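Local structure of putative calcium-regulated periplasmic protein (Bacteroides thetaiotaomicron, 3DB7) at residues Leu32-Ser37 with Ser43-Phe48; Lys53-Lys58 with Trp62-Cys67; Glu113-Leu118 with Leu122-Asn127. The protein is of unknown function but binds calcium ions and is probably a calcium-regulated periplasmic protein of the PepSY-like family. One frame throughout, in Å; residues are numbered along the deposited sequence. Where two conformers were deposited one is given.

Interaction 1: Leu32-Ser37 with Ser43-Phe48. With CA (calcium ion), chain B; EDO (1,2-ethanediol), chain E.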
loop_
_atom_site.group_PDB
_atom_site.type_symbol
_atom_site.label_atom_id
_atom_site.label_comp_id
_atom_site.label_asym_id
_atom_site.label_seq_id
_atom_site.Cartn_x
_atom_site.Cartn_y
_atom_site.Cartn_z
ATOM N N LEU A 32 14.846 -16.397 -7.229
ATOM C CA LEU A 32 13.720 -16.890 -7.992
ATOM C C LEU A 32 13.194 -15.731 -8.820
ATOM O O LEU A 32 13.042 -14.645 -8.313
ATOM C CB LEU A 32 12.549 -17.374 -7.100
ATOM C CG LEU A 32 11.269 -17.723 -7.900
ATOM C CD1 LEU A 32 11.386 -18.956 -8.809
ATOM C CD2 LEU A 32 10.101 -17.916 -6.920
ATOM N N ALA A 33 12.890 -16.004 -10.075
ATOM C CA ALA A 33 12.133 -15.110 -10.979
ATOM C C ALA A 33 10.873 -15.827 -11.422
ATOM O O ALA A 33 10.885 -17.050 -11.641
ATOM C CB ALA A 33 12.976 -14.709 -12.204
ATOM N N LYS A 34 9.767 -15.099 -11.513
ATOM C CA LYS A 34 8.522 -15.705 -11.958
ATOM C C LYS A 34 7.673 -14.703 -12.738
ATOM O O LYS A 34 7.762 -13.508 -12.537
ATOM C CB LYS A 34 7.705 -16.268 -10.796
ATOM C CG LYS A 34 7.088 -15.217 -9.930
ATOM C CD LYS A 34 6.247 -15.817 -8.783
ATOM C CE LYS A 34 5.385 -14.747 -8.101
ATOM N NZ LYS A 34 4.839 -15.252 -6.782
HETATM N N MSE A 35 6.821 -15.237 -13.597
HETATM C CA MSE A 35 5.699 -14.540 -14.147
HETATM C C MSE A 35 4.487 -14.815 -13.262
HETATM O O MSE A 35 4.159 -15.962 -12.921
HETATM C CB MSE A 35 5.420 -15.030 -15.553
HETATM C CG MSE A 35 4.479 -14.102 -16.275
HETATM SE SE MSE A 35 4.061 -14.536 -18.130
HETATM C CE MSE A 35 3.357 -16.245 -17.700
ATOM N N GLU A 36 3.839 -13.713 -12.888
ATOM C CA GLU A 36 2.642 -13.692 -12.021
ATOM C C GLU A 36 1.502 -13.256 -12.905
ATOM O O GLU A 36 1.650 -12.360 -13.722
ATOM C CB GLU A 36 2.885 -12.775 -10.846
ATOM C CG GLU A 36 1.706 -12.633 -9.895
ATOM C CD GLU A 36 1.935 -11.544 -8.846
ATOM O OE1 GLU A 36 3.020 -11.571 -8.247
ATOM O OE2 GLU A 36 1.052 -10.679 -8.653
ATOM N N SER A 37 0.367 -13.906 -12.790
ATOM C CA SER A 37 -0.743 -13.530 -13.666
ATOM C C SER A 37 -2.071 -13.964 -13.133
ATOM O O SER A 37 -2.157 -14.818 -12.225
ATOM C CB SER A 37 -0.542 -14.079 -15.089
ATOM O OG SER A 37 -0.661 -15.487 -15.059
ATOM N N SER A 43 2.469 -9.802 -14.555
ATOM C CA SER A 43 3.631 -9.108 -14.041
ATOM C C SER A 43 4.759 -10.072 -13.843
ATOM O O SER A 43 4.609 -11.269 -14.032
ATOM C CB SER A 43 3.356 -8.438 -12.690
ATOM O OG SER A 43 2.979 -9.432 -11.779
ATOM N N TYR A 44 5.929 -9.530 -13.493
ATOM C CA TYR A 44 7.120 -10.314 -13.284
ATOM C C TYR A 44 7.672 -9.977 -11.933
ATOM O O TYR A 44 7.875 -8.808 -11.634
ATOM C CB TYR A 44 8.172 -9.976 -14.367
ATOM C CG TYR A 44 7.756 -10.377 -15.747
ATOM C CD1 TYR A 44 7.923 -11.663 -16.223
ATOM C CD2 TYR A 44 7.141 -9.456 -16.567
ATOM C CE1 TYR A 44 7.522 -12.000 -17.496
ATOM C CE2 TYR A 44 6.692 -9.784 -17.826
ATOM C CZ TYR A 44 6.888 -11.045 -18.283
ATOM O OH TYR A 44 6.448 -11.351 -19.578
ATOM N N GLU A 45 8.034 -10.974 -11.122
ATOM C CA GLU A 45 8.650 -10.736 -9.827
ATOM C C GLU A 45 10.008 -11.420 -9.801
ATOM O O GLU A 45 10.179 -12.550 -10.278
ATOM C CB GLU A 45 7.798 -11.300 -8.665
ATOM C CG GLU A 45 6.477 -10.554 -8.339
ATOM C CD GLU A 45 5.844 -10.918 -7.027
ATOM O OE1 GLU A 45 6.092 -11.981 -6.437
ATOM O OE2 GLU A 45 5.008 -10.114 -6.584
ATOM N N VAL A 46 10.991 -10.739 -9.227
ATOM C CA VAL A 46 12.304 -11.327 -8.941
ATOM C C VAL A 46 12.619 -11.156 -7.479
ATOM O O VAL A 46 12.524 -10.053 -6.966
ATOM C CB VAL A 46 13.405 -10.702 -9.868
ATOM C CG1 VAL A 46 13.628 -9.197 -9.581
ATOM C CG2 VAL A 46 14.734 -11.489 -9.805
ATOM N N ILE A 47 12.922 -12.263 -6.788
ATOM C CA ILE A 47 13.278 -12.267 -5.374
ATOM C C ILE A 47 14.770 -12.567 -5.302
ATOM O O ILE A 47 15.278 -13.497 -5.944
ATOM C CB ILE A 47 12.473 -13.336 -4.548
ATOM C CG1 ILE A 47 10.971 -13.162 -4.761
ATOM C CG2 ILE A 47 12.870 -13.282 -3.065
ATOM C CD1 ILE A 47 10.505 -13.600 -6.095
ATOM N N PHE A 48 15.486 -11.810 -4.485
ATOM C CA PHE A 48 16.927 -11.957 -4.338
ATOM C C PHE A 48 17.200 -12.858 -3.130
ATOM O O PHE A 48 16.295 -13.110 -2.315
ATOM C CB PHE A 48 17.532 -10.582 -4.166
ATOM C CG PHE A 48 17.391 -9.727 -5.375
ATOM C CD1 PHE A 48 18.164 -9.965 -6.527
ATOM C CD2 PHE A 48 16.493 -8.667 -5.385
ATOM C CE1 PHE A 48 18.021 -9.157 -7.653
ATOM C CE2 PHE A 48 16.385 -7.852 -6.530
ATOM C CZ PHE A 48 17.110 -8.105 -7.648
HETATM CA CA CA B . 2.832 -9.404 -7.090
HETATM C C1 EDO E . 16.728 -17.983 -11.094
HETATM O O1 EDO E . 16.802 -19.287 -11.692
HETATM C C2 EDO E . 15.470 -17.357 -11.670
HETATM O O2 EDO E . 14.290 -18.184 -11.493
#
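Lys-34 and Glu-45 face each other as a hydrogen-bonded pair in the antiparallel beta hairpin of strands 30-38 and 41-48, whose segment axes run at 148° to one another. The two side chains run abreast off the same face. The lysine leaves with CG between its backbone N and carbonyl carbon (chi1 71°) and then runs extended, so that CE comes 3.3 Å and NZ 3.5 Å from Glu-45 OE1, a loose salt bridge; Asp-5 also pairs with this NZ. The other carboxylate oxygen, Glu-45 OE2, lies 2.3 Å from a calcium ion and also accepts a hydrogen bond from Lys-53. Glu-36 grips the same ion through both oxygens, OE2 also being hydrogen-bonded to Tyr-41 OH, and its carboxylate plane stands 77° from that of Glu-45. The metal explains why Glu-36 OE1 and Glu-45 OE2 can lie only 3.0 Å apart. Asp-124, Ile-125 and Asp-126 of the second subunit complete the site with Glu-55. On the reverse face Met-35, a selenomethionine, makes a Met-aromatic contact with Tyr-44, SE lying 5.1 Å from the ring centroid and oblique to it. Closer still, Met-35 CG comes within 3.9 Å of Tyr-44 CE1.

Interaction 2: Lys53-Lys58 with Trp62-Cys67. With CA (calcium ion), chain C; CA (calcium ion), chain B.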
loop_
_atom_site.group_PDB
_atom_site.type_symbol
_atom_site.label_atom_id
_atom_site.label_comp_id
_atom_site.label_asym_id
_atom_site.label_seq_id
_atom_site.Cartn_x
_atom_site.Cartn_y
_atom_site.Cartn_z
ATOM N N LYS A 53 12.782 -7.918 -3.152
ATOM C CA LYS A 53 11.978 -8.247 -4.325
ATOM C C LYS A 53 11.723 -7.028 -5.176
ATOM O O LYS A 53 11.513 -5.911 -4.651
ATOM C CB LYS A 53 10.611 -8.844 -3.890
ATOM C CG LYS A 53 9.800 -9.427 -5.023
ATOM C CD LYS A 53 8.329 -9.620 -4.654
ATOM C CE LYS A 53 7.531 -8.341 -4.753
ATOM N NZ LYS A 53 6.069 -8.488 -4.486
ATOM N N VAL A 54 11.668 -7.255 -6.472
ATOM C CA VAL A 54 11.171 -6.246 -7.384
ATOM C C VAL A 54 10.075 -6.839 -8.230
ATOM O O VAL A 54 10.180 -7.996 -8.665
ATOM C CB VAL A 54 12.258 -5.700 -8.350
ATOM C CG1 VAL A 54 11.685 -4.620 -9.277
ATOM C CG2 VAL A 54 13.429 -5.112 -7.546
ATOM N N GLU A 55 8.997 -6.091 -8.441
ATOM C CA GLU A 55 7.940 -6.473 -9.365
ATOM C C GLU A 55 7.866 -5.479 -10.471
ATOM O O GLU A 55 7.964 -4.261 -10.236
ATOM C CB GLU A 55 6.594 -6.575 -8.665
ATOM C CG GLU A 55 5.500 -7.166 -9.559
ATOM C CD GLU A 55 4.335 -7.709 -8.755
ATOM O OE1 GLU A 55 4.124 -7.305 -7.548
ATOM O OE2 GLU A 55 3.631 -8.563 -9.311
ATOM N N PHE A 56 7.650 -5.992 -11.677
ATOM C CA PHE A 56 7.602 -5.238 -12.913
ATOM C C PHE A 56 6.292 -5.475 -13.623
ATOM O O PHE A 56 5.698 -6.562 -13.526
ATOM C CB PHE A 56 8.733 -5.661 -13.869
ATOM C CG PHE A 56 10.119 -5.593 -13.290
ATOM C CD1 PHE A 56 10.879 -4.431 -13.453
ATOM C CD2 PHE A 56 10.718 -6.695 -12.705
ATOM C CE1 PHE A 56 12.159 -4.380 -12.967
ATOM C CE2 PHE A 56 12.017 -6.638 -12.220
ATOM C CZ PHE A 56 12.717 -5.495 -12.359
ATOM N N ASP A 57 5.870 -4.468 -14.352
ATOM C CA ASP A 57 4.694 -4.659 -15.233
ATOM C C ASP A 57 5.077 -5.468 -16.440
ATOM O O ASP A 57 6.239 -5.859 -16.585
ATOM C CB ASP A 57 4.018 -3.318 -15.591
ATOM C CG ASP A 57 4.809 -2.439 -16.506
ATOM O OD1 ASP A 57 5.779 -2.869 -17.137
ATOM O OD2 ASP A 57 4.345 -1.269 -16.661
ATOM N N LYS A 58 4.091 -5.706 -17.287
ATOM C CA LYS A 58 4.276 -6.576 -18.447
ATOM C C LYS A 58 5.318 -6.050 -19.423
ATOM O O LYS A 58 5.872 -6.828 -20.233
ATOM C CB LYS A 58 2.929 -6.813 -19.192
ATOM C CG LYS A 58 2.383 -5.567 -19.786
ATOM C CD LYS A 58 0.990 -5.739 -20.420
ATOM C CE LYS A 58 0.564 -4.447 -21.075
ATOM N N TRP A 62 9.399 -1.094 -13.559
ATOM C CA TRP A 62 9.186 -1.443 -12.155
ATOM C C TRP A 62 7.911 -0.848 -11.627
ATOM O O TRP A 62 7.563 0.307 -11.958
ATOM C CB TRP A 62 10.381 -1.057 -11.282
ATOM C CG TRP A 62 10.631 0.388 -11.073
ATOM C CD1 TRP A 62 11.422 1.196 -11.826
ATOM C CD2 TRP A 62 10.109 1.210 -10.001
ATOM N NE1 TRP A 62 11.424 2.487 -11.294
ATOM C CE2 TRP A 62 10.633 2.500 -10.173
ATOM C CE3 TRP A 62 9.230 0.976 -8.923
ATOM C CZ2 TRP A 62 10.325 3.547 -9.319
ATOM C CZ3 TRP A 62 8.946 1.995 -8.090
ATOM C CH2 TRP A 62 9.506 3.267 -8.285
ATOM N N GLU A 63 7.245 -1.624 -10.760
ATOM C CA GLU A 63 6.053 -1.150 -10.043
ATOM C C GLU A 63 6.211 -1.250 -8.524
ATOM O O GLU A 63 5.536 -0.518 -7.795
ATOM C CB GLU A 63 4.801 -1.893 -10.476
ATOM C CG GLU A 63 4.308 -1.481 -11.840
ATOM C CD GLU A 63 3.046 -2.164 -12.322
ATOM O OE1 GLU A 63 2.925 -3.390 -12.186
ATOM O OE2 GLU A 63 2.238 -1.438 -12.952
ATOM N N GLU A 64 7.125 -2.122 -8.053
ATOM C CA GLU A 64 7.359 -2.319 -6.625
ATOM C C GLU A 64 8.777 -2.672 -6.428
ATOM O O GLU A 64 9.282 -3.582 -7.091
ATOM C CB GLU A 64 6.468 -3.439 -6.083
ATOM C CG GLU A 64 6.715 -3.769 -4.622
ATOM C CD GLU A 64 6.024 -5.076 -4.144
ATOM O OE1 GLU A 64 5.259 -5.731 -4.927
ATOM O OE2 GLU A 64 6.278 -5.436 -2.987
ATOM N N VAL A 65 9.479 -1.966 -5.580
ATOM C CA VAL A 65 10.811 -2.328 -5.135
ATOM C C VAL A 65 10.744 -2.470 -3.626
ATOM O O VAL A 65 10.590 -1.469 -2.911
ATOM C CB VAL A 65 11.854 -1.258 -5.532
ATOM C CG1 VAL A 65 13.228 -1.646 -4.972
ATOM C CG2 VAL A 65 11.885 -1.085 -7.047
ATOM N N ASP A 66 10.791 -3.713 -3.135
ATOM C CA ASP A 66 10.667 -4.001 -1.700
ATOM C C ASP A 66 12.004 -4.460 -1.182
ATOM O O ASP A 66 12.428 -5.624 -1.386
ATOM C CB ASP A 66 9.604 -5.077 -1.447
ATOM C CG ASP A 66 9.389 -5.347 0.013
ATOM O OD1 ASP A 66 10.218 -4.849 0.806
ATOM O OD2 ASP A 66 8.396 -6.044 0.363
ATOM N N CYS A 67 12.702 -3.526 -0.566
ATOM C CA CYS A 67 14.004 -3.790 -0.009
ATOM C C CYS A 67 13.961 -3.721 1.497
ATOM O O CYS A 67 14.867 -3.221 2.138
ATOM C CB CYS A 67 15.021 -2.804 -0.581
ATOM S SG CYS A 67 15.423 -3.086 -2.315
HETATM CA CA CA C . 3.265 -5.785 -6.029
HETATM CA CA CA B . 2.832 -9.404 -7.090
HETATM O O HOH W 1 1.779 -0.626 -15.681
HETATM O O HOH W 2 2.931 -3.507 -5.145
HETATM O O HOH W 3 3.558 -4.339 -7.942
#
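Glu-55 OE1 is shared by two calcium ions: it lies 2.3 Å from the one that Glu-64 also binds and 2.5 Å from the one that Glu-55 OE2 helps to hold. One oxygen thus bridges two metals, while the carboxylate as a whole is bidentate towards the second. Ser-43 hydrogen-bonds OE2 and gives this group a further fixed point. Glu-64, directly across the strand pair, has CG anti to its backbone N (chi1 176°) and an extended chain, which carries OE1 to 2.3 Å from the first calcium ion. That same OE1 takes a hydrogen bond from Lys-53 NZ at 2.9 Å, arriving from above the carboxylate plane, 41° out of it. Lys-53 reaches this position by a bend at chi3 (80°), and its chain passes Glu-64 at a slant; its positive charge probably offsets part of the acidic cluster. Asp-124 and Asp-126 of the second subunit bind the first calcium ion too, together with two waters.

The backbone is irregular here. Glu-55 O accepts from Glu-63 N at 2.8 Å and from Glu-64 N at 3.2 Å, so two successive residues face one. Beyond this shift, water 1 donates to both Asp-57 OD2 and Glu-63 OE2, which probably eases the approach of the two carboxylates; Asp-57 OD1 accepts from the backbone N of Lys-59 and Asn-61 in the turn.

On the other side of the sheet Val-54 CG1 lies 4.2 Å from Val-65 CG2, the two valines side by side. Phe-56 crosses Trp-62 at about a right angle, its CD1 4.0 Å from Trp-62 CB, and helix 15-24 packs on the phenylalanine. Together these features describe an antiparallel beta hairpin with a classic beta bulge, carrying a two-calcium carboxylate site at the subunit interface.

Interaction 3: Glu113-Leu118 with Leu122-Asn127. With CA (calcium ion), chain D; CA (calcium ion), chain F.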
loop_
_atom_site.group_PDB
_atom_site.type_symbol
_atom_site.label_atom_id
_atom_site.label_comp_id
_atom_site.label_asym_id
_atom_site.label_seq_id
_atom_site.Cartn_x
_atom_site.Cartn_y
_atom_site.Cartn_z
ATOM N N GLU A 113 4.234 5.529 6.227
ATOM C CA GLU A 113 3.989 5.346 4.808
ATOM C C GLU A 113 3.553 6.707 4.240
ATOM O O GLU A 113 2.715 7.373 4.838
ATOM C CB GLU A 113 2.876 4.332 4.549
ATOM C CG GLU A 113 3.155 2.965 5.132
ATOM C CD GLU A 113 2.069 1.918 4.771
ATOM O OE1 GLU A 113 1.218 2.185 3.884
ATOM O OE2 GLU A 113 2.116 0.809 5.347
ATOM N N LEU A 114 4.187 7.094 3.141
ATOM C CA LEU A 114 3.897 8.350 2.488
ATOM C C LEU A 114 3.387 8.073 1.101
ATOM O O LEU A 114 3.803 7.100 0.487
ATOM C CB LEU A 114 5.200 9.165 2.353
ATOM C CG LEU A 114 6.026 9.421 3.619
ATOM C CD1 LEU A 114 7.331 10.085 3.240
ATOM C CD2 LEU A 114 5.227 10.218 4.631
ATOM N N LYS A 115 2.470 8.878 0.630
ATOM C CA LYS A 115 2.011 8.807 -0.762
ATOM C C LYS A 115 2.186 10.157 -1.388
ATOM O O LYS A 115 1.929 11.192 -0.772
ATOM C CB LYS A 115 0.549 8.379 -0.802
ATOM C CG LYS A 115 0.347 6.928 -0.398
ATOM C CD LYS A 115 -1.144 6.489 -0.385
ATOM C CE LYS A 115 -1.738 6.538 -1.718
ATOM N NZ LYS A 115 -3.216 6.046 -1.700
ATOM N N PHE A 116 2.573 10.124 -2.654
ATOM C CA PHE A 116 2.804 11.340 -3.460
ATOM C C PHE A 116 2.052 11.167 -4.785
ATOM O O PHE A 116 2.017 10.046 -5.355
ATOM C CB PHE A 116 4.276 11.541 -3.758
ATOM C CG PHE A 116 5.110 11.675 -2.548
ATOM C CD1 PHE A 116 5.566 10.547 -1.863
ATOM C CD2 PHE A 116 5.477 12.937 -2.085
ATOM C CE1 PHE A 116 6.353 10.686 -0.729
ATOM C CE2 PHE A 116 6.280 13.069 -0.977
ATOM C CZ PHE A 116 6.712 11.959 -0.299
ATOM N N ASP A 117 1.538 12.246 -5.341
ATOM C CA ASP A 117 1.045 12.177 -6.710
ATOM C C ASP A 117 2.242 12.149 -7.663
ATOM O O ASP A 117 3.411 12.159 -7.256
ATOM C CB ASP A 117 -0.001 13.295 -6.992
ATOM C CG ASP A 117 0.605 14.694 -7.085
ATOM O OD1 ASP A 117 1.846 14.828 -7.180
ATOM O OD2 ASP A 117 -0.199 15.681 -7.029
ATOM N N LEU A 118 1.936 12.057 -8.949
ATOM C CA LEU A 118 2.997 11.866 -9.937
ATOM C C LEU A 118 3.801 13.140 -10.158
ATOM O O LEU A 118 4.853 13.101 -10.844
ATOM C CB LEU A 118 2.441 11.254 -11.250
ATOM C CG LEU A 118 1.944 9.803 -11.147
ATOM C CD1 LEU A 118 1.633 9.213 -12.555
ATOM C CD2 LEU A 118 2.916 8.931 -10.421
ATOM N N LEU A 122 2.741 15.699 -1.861
ATOM C CA LEU A 122 2.301 14.815 -0.806
ATOM C C LEU A 122 0.800 14.715 -0.773
ATOM O O LEU A 122 0.117 15.733 -0.785
ATOM C CB LEU A 122 2.782 15.367 0.542
ATOM C CG LEU A 122 2.537 14.471 1.745
ATOM C CD1 LEU A 122 3.506 13.227 1.720
ATOM C CD2 LEU A 122 2.706 15.235 3.067
ATOM N N ILE A 123 0.285 13.493 -0.730
ATOM C CA ILE A 123 -1.170 13.290 -0.627
ATOM C C ILE A 123 -1.600 12.383 0.519
ATOM O O ILE A 123 -2.802 12.238 0.760
ATOM C CB ILE A 123 -1.754 12.784 -1.966
ATOM C CG1 ILE A 123 -1.172 11.432 -2.395
ATOM C CG2 ILE A 123 -1.604 13.925 -3.081
ATOM C CD1 ILE A 123 -1.839 10.831 -3.630
ATOM N N ASP A 124 -0.648 11.828 1.271
ATOM C CA ASP A 124 -0.990 11.061 2.480
ATOM C C ASP A 124 0.251 10.827 3.321
ATOM O O ASP A 124 1.319 10.577 2.808
ATOM C CB ASP A 124 -1.571 9.710 2.105
ATOM C CG ASP A 124 -2.394 9.046 3.226
ATOM O OD1 ASP A 124 -2.478 9.609 4.333
ATOM O OD2 ASP A 124 -2.927 7.939 2.907
ATOM N N ILE A 125 0.095 10.944 4.632
ATOM C CA ILE A 125 1.034 10.382 5.600
ATOM C C ILE A 125 0.258 9.477 6.542
ATOM O O ILE A 125 -0.782 9.875 7.063
ATOM C CB ILE A 125 1.661 11.466 6.479
ATOM C CG1 ILE A 125 2.377 12.516 5.601
ATOM C CG2 ILE A 125 2.656 10.812 7.518
ATOM C CD1 ILE A 125 3.142 13.588 6.415
ATOM N N ASP A 126 0.734 8.243 6.724
ATOM C CA ASP A 126 0.166 7.300 7.672
ATOM C C ASP A 126 1.252 6.875 8.625
ATOM O O ASP A 126 2.332 6.456 8.204
ATOM C CB ASP A 126 -0.364 6.091 6.935
ATOM C CG ASP A 126 -1.585 6.413 6.093
ATOM O OD1 ASP A 126 -2.338 7.353 6.469
ATOM O OD2 ASP A 126 -1.778 5.736 5.046
ATOM N N ASN A 127 0.980 6.995 9.905
ATOM C CA ASN A 127 1.953 6.583 10.888
ATOM C C ASN A 127 1.576 5.321 11.598
ATOM O O ASN A 127 0.479 4.776 11.427
ATOM C CB ASN A 127 2.185 7.682 11.904
ATOM C CG ASN A 127 2.660 8.947 11.258
ATOM O OD1 ASN A 127 3.692 8.945 10.594
ATOM N ND2 ASN A 127 1.908 10.031 11.422
ATOM O OXT ASN A 127 2.400 4.838 12.390
HETATM CA CA CA D . -3.100 9.692 6.572
HETATM CA CA CA F . -4.008 6.584 4.590
HETATM O O HOH W 4 0.254 6.965 3.082
HETATM O O HOH W 5 -1.121 3.084 4.977
HETATM O O HOH W 6 -4.220 7.757 0.442
HETATM O O HOH W 7 -5.982 6.945 3.246
HETATM O O HOH W 8 -4.036 4.695 3.004
#
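Phe-116 and Leu-122 provide the CH-pi contact of this beta hairpin: Leu-122 CD1 sits over one face of the ring, 4.2 Å from its centroid and 25° off the normal, displaced toward the rim. With CG anti to the backbone N (chi1 -173°), the leucine leans across the phenylalanine obliquely. On the same face Leu-114 and Ile-125 run side by side, and Leu-114 CD2 touches Ile-125 CG1 at 3.8 Å.

Among the backbone bonds, Lys-115 O receives Ile-123 N at 2.8 Å, nearly straight at 176°, and Asp-124 N only weakly. Ile-123 and Asp-124 therefore both face Lys-115, a classic beta bulge.

On the face of Lys-115, Asp-124 and Asp-126 two calcium ions are bound. Asp-124 splits its carboxylate between them, OD1 lying 2.3 Å from one and OD2 2.4 Å from the other. Asp-126 OD1 bridges the same pair, its OD2 joins on the ion held by Asp-124 OD2, and Ile-125 O binds the other; Glu-36, Glu-45, Glu-55 and Glu-64 of the second subunit supply further ligands. Water 6 accepts from Lys-115 NZ and donates to Asp-124 OD2. Lys-115 CB and Asp-124 CB pack 3.8 Å apart.

Within the chain, strand 122-126 is outermost in the sheet and strand 113-117 lies between it and strand 103-108; helix 79-88 covers the apolar face, with Val-85 on Leu-114, Ile-81 on Phe-116 and Tyr-84 on Leu-122 and Ile-125.

In the fold
All three contacts are hairpins of one antiparallel sheet, taken in series along the chain. Interactions 1 and 2 are neighbours, with centres about 9 Å apart: strands 41-48 and 53-56 lie side by side, and Tyr-44 O meets Phe-56 N at 2.8 Å, a probable hydrogen bond. Both supply ligands to one calcium ion. Interaction 3 stands apart, its centre about 27 Å from that of interaction 1 and about 19 Å from that of interaction 2. The metal sites join these regions through the second subunit: Asp-124, Ile-125 O and Asp-126 of one copy complete the calcium sites built by the glutamates of interactions 1 and 2 in the other.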